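Local coordinates for protein multicopper oxidase (Aquifex aeolicus, PDB 6TTD) that probably oxidises metal ions or aromatic substrates and passes the electrons through its copper centres to reduce dioxygen to water, at residues L83-D88 against Y156-H161; E113-H118 against G167-Y172. All blocks are in the same frame, centred on the assembly; numbering follows the deposited sequence.

Interaction 1 (L83-D88 against Y156-H161). With CU (copper (II) ion), chain F; CU (copper (II) ion), chain D.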
# COMPACT_ATOMS: atom_id res chain seq x y z
N LEU A 83 4.31 -18.16 1.04
CA LEU A 83 5.43 -17.45 1.65
C LEU A 83 4.94 -16.66 2.85
O LEU A 83 3.80 -16.19 2.88
CB LEU A 83 6.08 -16.48 0.65
CG LEU A 83 6.95 -17.05 -0.46
CD1 LEU A 83 7.15 -16.03 -1.59
CD2 LEU A 83 8.31 -17.47 0.15
N VAL A 84 5.81 -16.51 3.84
CA VAL A 84 5.57 -15.61 4.98
C VAL A 84 6.85 -14.89 5.38
O VAL A 84 7.96 -15.42 5.23
CB VAL A 84 5.05 -16.35 6.22
CG1 VAL A 84 3.64 -16.87 5.94
CG2 VAL A 84 5.97 -17.45 6.57
N TYR A 85 6.70 -13.67 5.90
CA TYR A 85 7.77 -13.05 6.65
C TYR A 85 7.59 -13.45 8.09
O TYR A 85 6.52 -13.20 8.68
CB TYR A 85 7.76 -11.53 6.54
CG TYR A 85 8.19 -10.94 5.20
CD1 TYR A 85 9.48 -11.14 4.70
CD2 TYR A 85 7.31 -10.10 4.45
CE1 TYR A 85 9.87 -10.59 3.49
CE2 TYR A 85 7.69 -9.53 3.25
CZ TYR A 85 8.98 -9.77 2.80
OH TYR A 85 9.33 -9.23 1.64
N GLU A 86 8.60 -14.06 8.66
CA GLU A 86 8.62 -14.39 10.08
C GLU A 86 9.44 -13.34 10.83
O GLU A 86 10.62 -13.14 10.52
CB GLU A 86 9.20 -15.77 10.35
CG GLU A 86 9.38 -15.84 11.85
CD GLU A 86 9.66 -17.17 12.34
OE1 GLU A 86 9.99 -18.03 11.49
OE2 GLU A 86 9.51 -17.37 13.59
N ILE A 87 8.80 -12.69 11.80
CA ILE A 87 9.39 -11.69 12.68
C ILE A 87 8.95 -12.01 14.10
O ILE A 87 7.75 -12.24 14.33
CB ILE A 87 8.93 -10.25 12.32
CG1 ILE A 87 8.99 -9.99 10.82
CG2 ILE A 87 9.69 -9.20 13.17
CD1 ILE A 87 8.48 -8.58 10.43
N ASP A 88 9.90 -12.10 15.03
CA ASP A 88 9.54 -12.21 16.45
C ASP A 88 8.52 -13.33 16.68
O ASP A 88 7.53 -13.13 17.38
CB ASP A 88 8.94 -10.89 17.02
CG ASP A 88 9.96 -9.68 17.14
OD1 ASP A 88 11.18 -9.88 17.32
OD2 ASP A 88 9.49 -8.50 17.08
N TYR A 156 1.59 1.98 6.72
CA TYR A 156 2.59 1.72 5.68
C TYR A 156 2.60 0.21 5.35
O TYR A 156 1.80 -0.57 5.88
CB TYR A 156 3.94 2.25 6.16
CG TYR A 156 3.92 3.74 6.42
CD1 TYR A 156 4.49 4.63 5.49
CD2 TYR A 156 3.34 4.27 7.59
CE1 TYR A 156 4.46 5.98 5.70
CE2 TYR A 156 3.29 5.65 7.82
CZ TYR A 156 3.86 6.51 6.89
OH TYR A 156 3.84 7.91 7.06
N PHE A 157 3.55 -0.23 4.55
CA PHE A 157 3.38 -1.51 3.82
C PHE A 157 4.76 -2.12 3.58
O PHE A 157 5.62 -1.46 2.96
CB PHE A 157 2.65 -1.17 2.50
CG PHE A 157 2.33 -2.33 1.54
CD1 PHE A 157 2.32 -3.68 1.93
CD2 PHE A 157 1.94 -2.00 0.22
CE1 PHE A 157 2.00 -4.69 1.01
CE2 PHE A 157 1.63 -2.99 -0.71
CZ PHE A 157 1.65 -4.35 -0.30
N TYR A 158 5.00 -3.36 4.02
CA TYR A 158 6.28 -3.97 3.70
C TYR A 158 6.06 -5.15 2.77
O TYR A 158 5.13 -5.95 2.96
CB TYR A 158 7.06 -4.33 4.97
CG TYR A 158 6.51 -5.40 5.91
CD1 TYR A 158 7.04 -6.72 5.88
CD2 TYR A 158 5.55 -5.09 6.88
CE1 TYR A 158 6.59 -7.72 6.75
CE2 TYR A 158 5.10 -6.05 7.77
CZ TYR A 158 5.62 -7.38 7.69
OH TYR A 158 5.19 -8.32 8.56
N HIS A 159 6.91 -5.25 1.75
CA HIS A 159 6.71 -6.31 0.78
C HIS A 159 8.00 -6.46 -0.04
O HIS A 159 8.83 -5.56 -0.03
CB HIS A 159 5.50 -6.02 -0.12
CG HIS A 159 5.67 -4.86 -1.04
ND1 HIS A 159 6.51 -4.90 -2.14
CD2 HIS A 159 5.07 -3.63 -1.08
CE1 HIS A 159 6.44 -3.74 -2.80
NE2 HIS A 159 5.56 -2.97 -2.19
N PRO A 160 8.17 -7.58 -0.77
CA PRO A 160 9.41 -7.79 -1.53
C PRO A 160 9.49 -6.91 -2.78
O PRO A 160 8.48 -6.39 -3.28
CB PRO A 160 9.35 -9.27 -1.94
CG PRO A 160 7.85 -9.56 -1.99
CD PRO A 160 7.25 -8.73 -0.87
N HIS A 161 10.71 -6.78 -3.31
CA HIS A 161 10.89 -5.91 -4.48
C HIS A 161 11.92 -6.47 -5.47
O HIS A 161 12.66 -5.67 -6.07
CB HIS A 161 11.32 -4.51 -3.96
CG HIS A 161 10.71 -3.37 -4.72
ND1 HIS A 161 11.00 -3.11 -6.04
CD2 HIS A 161 9.82 -2.41 -4.33
CE1 HIS A 161 10.29 -2.06 -6.44
NE2 HIS A 161 9.59 -1.60 -5.41
CU CU F . 4.61 -1.21 -2.64
CU CU D . 8.52 0.09 -5.38
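The rings of Y85 and Y158 meet obliquely, their planes 40° apart and their centroids separated by 5.5 Å. The two side chains run past each other, so that Y85 CD2 lies 3.4 Å from Y158 CE1, while Y85 CB sits at the edge of the Y158 ring, in its plane. H159 CA lies near the plane of the Y85 ring, at its edge. I87 adds aliphatic bulk from the opposite direction, its CD1 coming within 3.8 Å of Y158 OH, a hydroxyl that hydrogen-bonds to P93 O. Y85 CG stands beside the backbone N (chi1 -72°), which sends the ring across to P160; there Y85 OH lies 3.3 Å from P160 CD and also close to P160 N, which carries no hydrogen, so the approach is packing. A leucine in place of Y85 would lack the reach of the ring, and would probably leave a gap against Y158 and P160. H159 CD2 lies 3.4 Å above the centre of the F157 ring. H159 ND1 donates a hydrogen bond of 2.7 Å to P160 O, which lies in the imidazole plane, though ND1 stands above the carbonyl plane; NE2 binds copper together with H120 and H510. Y85 and I87 thus join two sheets of the cupredoxin-like domain through Y158 and P160, while H159 of the His-X-His copper motif points away, its bond to P160 O likely to hold the ring's rotation.

Interaction 2 (E113-H118 against G167-Y172). With CU (copper (II) ion), chain E.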
# COMPACT_ATOMS: atom_id res chain seq x y z
N GLU A 113 14.60 -17.66 -4.17
CA GLU A 113 15.08 -16.87 -5.31
C GLU A 113 15.55 -15.51 -4.77
O GLU A 113 15.40 -15.22 -3.58
CB GLU A 113 13.98 -16.70 -6.36
CG GLU A 113 12.73 -15.96 -5.80
CD GLU A 113 11.61 -15.90 -6.84
OE1 GLU A 113 11.72 -15.07 -7.79
OE2 GLU A 113 10.65 -16.70 -6.72
N ASP A 114 16.13 -14.68 -5.65
CA ASP A 114 16.56 -13.35 -5.23
C ASP A 114 15.42 -12.57 -4.57
O ASP A 114 14.31 -12.52 -5.10
CB ASP A 114 17.01 -12.54 -6.41
CG ASP A 114 18.28 -13.00 -6.98
OD1 ASP A 114 18.86 -14.03 -6.53
OD2 ASP A 114 18.72 -12.27 -7.89
N SER A 115 15.71 -11.87 -3.45
CA SER A 115 14.67 -11.05 -2.86
C SER A 115 15.27 -9.94 -1.99
O SER A 115 16.46 -9.93 -1.67
CB SER A 115 13.70 -11.94 -2.05
OG SER A 115 12.50 -11.21 -1.82
N ILE A 116 14.40 -9.00 -1.59
CA ILE A 116 14.77 -7.90 -0.71
C ILE A 116 13.44 -7.32 -0.23
O ILE A 116 12.45 -7.37 -0.98
CB ILE A 116 15.60 -6.82 -1.46
CG1 ILE A 116 16.18 -5.77 -0.50
CG2 ILE A 116 14.77 -6.12 -2.58
CD1 ILE A 116 17.30 -6.31 0.28
N ILE A 117 13.38 -6.81 1.03
CA ILE A 117 12.15 -6.17 1.51
C ILE A 117 12.21 -4.68 1.20
O ILE A 117 13.22 -4.03 1.50
CB ILE A 117 11.94 -6.34 3.02
CG1 ILE A 117 12.27 -7.78 3.49
CG2 ILE A 117 10.50 -5.92 3.32
CD1 ILE A 117 12.09 -8.00 4.95
N HIS A 118 11.09 -4.10 0.76
CA HIS A 118 10.93 -2.66 0.63
C HIS A 118 9.91 -2.16 1.66
O HIS A 118 8.88 -2.82 1.89
CB HIS A 118 10.48 -2.33 -0.82
CG HIS A 118 9.90 -0.96 -1.00
ND1 HIS A 118 10.63 0.19 -0.81
CD2 HIS A 118 8.68 -0.55 -1.41
CE1 HIS A 118 9.87 1.24 -1.08
NE2 HIS A 118 8.68 0.81 -1.44
N GLY A 167 5.56 -9.46 -8.34
CA GLY A 167 4.17 -9.91 -8.38
C GLY A 167 4.03 -11.33 -7.85
O GLY A 167 3.06 -11.66 -7.15
N TYR A 168 5.00 -12.18 -8.15
CA TYR A 168 4.94 -13.54 -7.68
C TYR A 168 5.08 -13.58 -6.16
O TYR A 168 4.32 -14.27 -5.47
CB TYR A 168 6.04 -14.36 -8.36
CG TYR A 168 6.18 -15.80 -7.88
CD1 TYR A 168 6.89 -16.10 -6.70
CD2 TYR A 168 5.60 -16.88 -8.60
CE1 TYR A 168 7.03 -17.39 -6.27
CE2 TYR A 168 5.73 -18.17 -8.18
CZ TYR A 168 6.45 -18.43 -7.03
OH TYR A 168 6.62 -19.71 -6.57
N GLN A 169 6.09 -12.89 -5.62
CA GLN A 169 6.39 -13.04 -4.19
C GLN A 169 5.33 -12.38 -3.31
O GLN A 169 4.98 -12.92 -2.25
CB GLN A 169 7.77 -12.50 -3.89
CG GLN A 169 8.85 -13.36 -4.45
CD GLN A 169 10.16 -13.18 -3.72
OE1 GLN A 169 10.57 -12.05 -3.43
NE2 GLN A 169 10.84 -14.30 -3.45
N VAL A 170 4.78 -11.22 -3.72
CA VAL A 170 3.63 -10.69 -2.96
C VAL A 170 2.47 -11.68 -3.02
O VAL A 170 1.87 -12.05 -2.00
CB VAL A 170 3.18 -9.32 -3.51
CG1 VAL A 170 1.83 -8.89 -2.89
CG2 VAL A 170 4.24 -8.28 -3.28
N TYR A 171 2.16 -12.14 -4.22
CA TYR A 171 1.00 -12.98 -4.41
C TYR A 171 1.08 -14.23 -3.56
O TYR A 171 0.10 -14.63 -2.94
CB TYR A 171 0.87 -13.36 -5.88
CG TYR A 171 -0.34 -14.22 -6.11
CD1 TYR A 171 -1.62 -13.64 -6.11
CD2 TYR A 171 -0.22 -15.59 -6.32
CE1 TYR A 171 -2.75 -14.43 -6.31
CE2 TYR A 171 -1.33 -16.38 -6.52
CZ TYR A 171 -2.58 -15.80 -6.53
OH TYR A 171 -3.65 -16.60 -6.76
N TYR A 172 2.24 -14.85 -3.51
CA TYR A 172 2.37 -16.06 -2.73
C TYR A 172 2.53 -15.81 -1.25
O TYR A 172 2.61 -16.79 -0.51
CB TYR A 172 3.52 -16.95 -3.25
CG TYR A 172 3.03 -17.81 -4.37
CD1 TYR A 172 3.15 -17.39 -5.69
CD2 TYR A 172 2.36 -19.02 -4.13
CE1 TYR A 172 2.66 -18.16 -6.78
CE2 TYR A 172 1.86 -19.83 -5.22
CZ TYR A 172 2.04 -19.37 -6.54
OH TYR A 172 1.63 -20.08 -7.67
CU CU E . 7.45 1.89 -2.57
O HOH W 1 10.00 -16.98 -4.03
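Q169 reaches from the short helix 166-171 to the loop leading into strand 117-120, an outer strand of a sheet in this cupredoxin-like domain, and meets S115 and E113 there. Followed outward, its CB leaves the helix and packs 3.5 Å from P160 CG on the neighbouring strand. With CG beside the backbone N (chi1 -70°) and the chain extended beyond it, the amide is carried away from the helix to the loop. CD lies 3.6 Å from S115 OG, and there the amide divides its work. OE1 accepts a hydrogen bond of 2.7 Å from S115 OG, which approaches in the carbonyl plane on a lone pair, at a C=O...O angle of 132°. Serine suits this buried spot because its small side chain faces the helix and still offers a donor; a chi1 of -163° places OG opposite its own backbone N, on the side of the glutamine. NE2, at the other corner, rests 3.4 Å from E113 CG. E113 is held mainly by R165, whose NE makes a salt bridge to OE1, and its OE2 comes obliquely to the Y168 ring, 3.7 Å from CE1. Glutamine suits its own place because the amide offers an acceptor to S115 and a donor to the water beside E113. Further along, on strand 117-120, H118 NE2 binds a copper ion together with H454. Between the glutamine and the glutamate sits one water: it accepts from Q169 NE2 at 2.9 Å and donates to E113 OE2 at 2.8 Å.

Interaction 1 is a wholly buried core contact between sheets, built of aromatic and aliphatic groups; interaction 2 is only partly buried and rests on an amide bonded to a serine hydroxyl and, through a water, to a carboxylate. Strand 154-160 joins them: it supplies one side of interaction 1, and it neighbours strand 117-120 in the same sheet, where H118 N probably hydrogen-bonds to H159 O at 2.8 Å. The two also touch through L83 N and Y172 O, a probable bond of 2.7 Å, and through P160 CB packing 3.4 Å from Q169 OE1. Segments 156-161 and 113-118 both contribute histidines to the oxygen pocket.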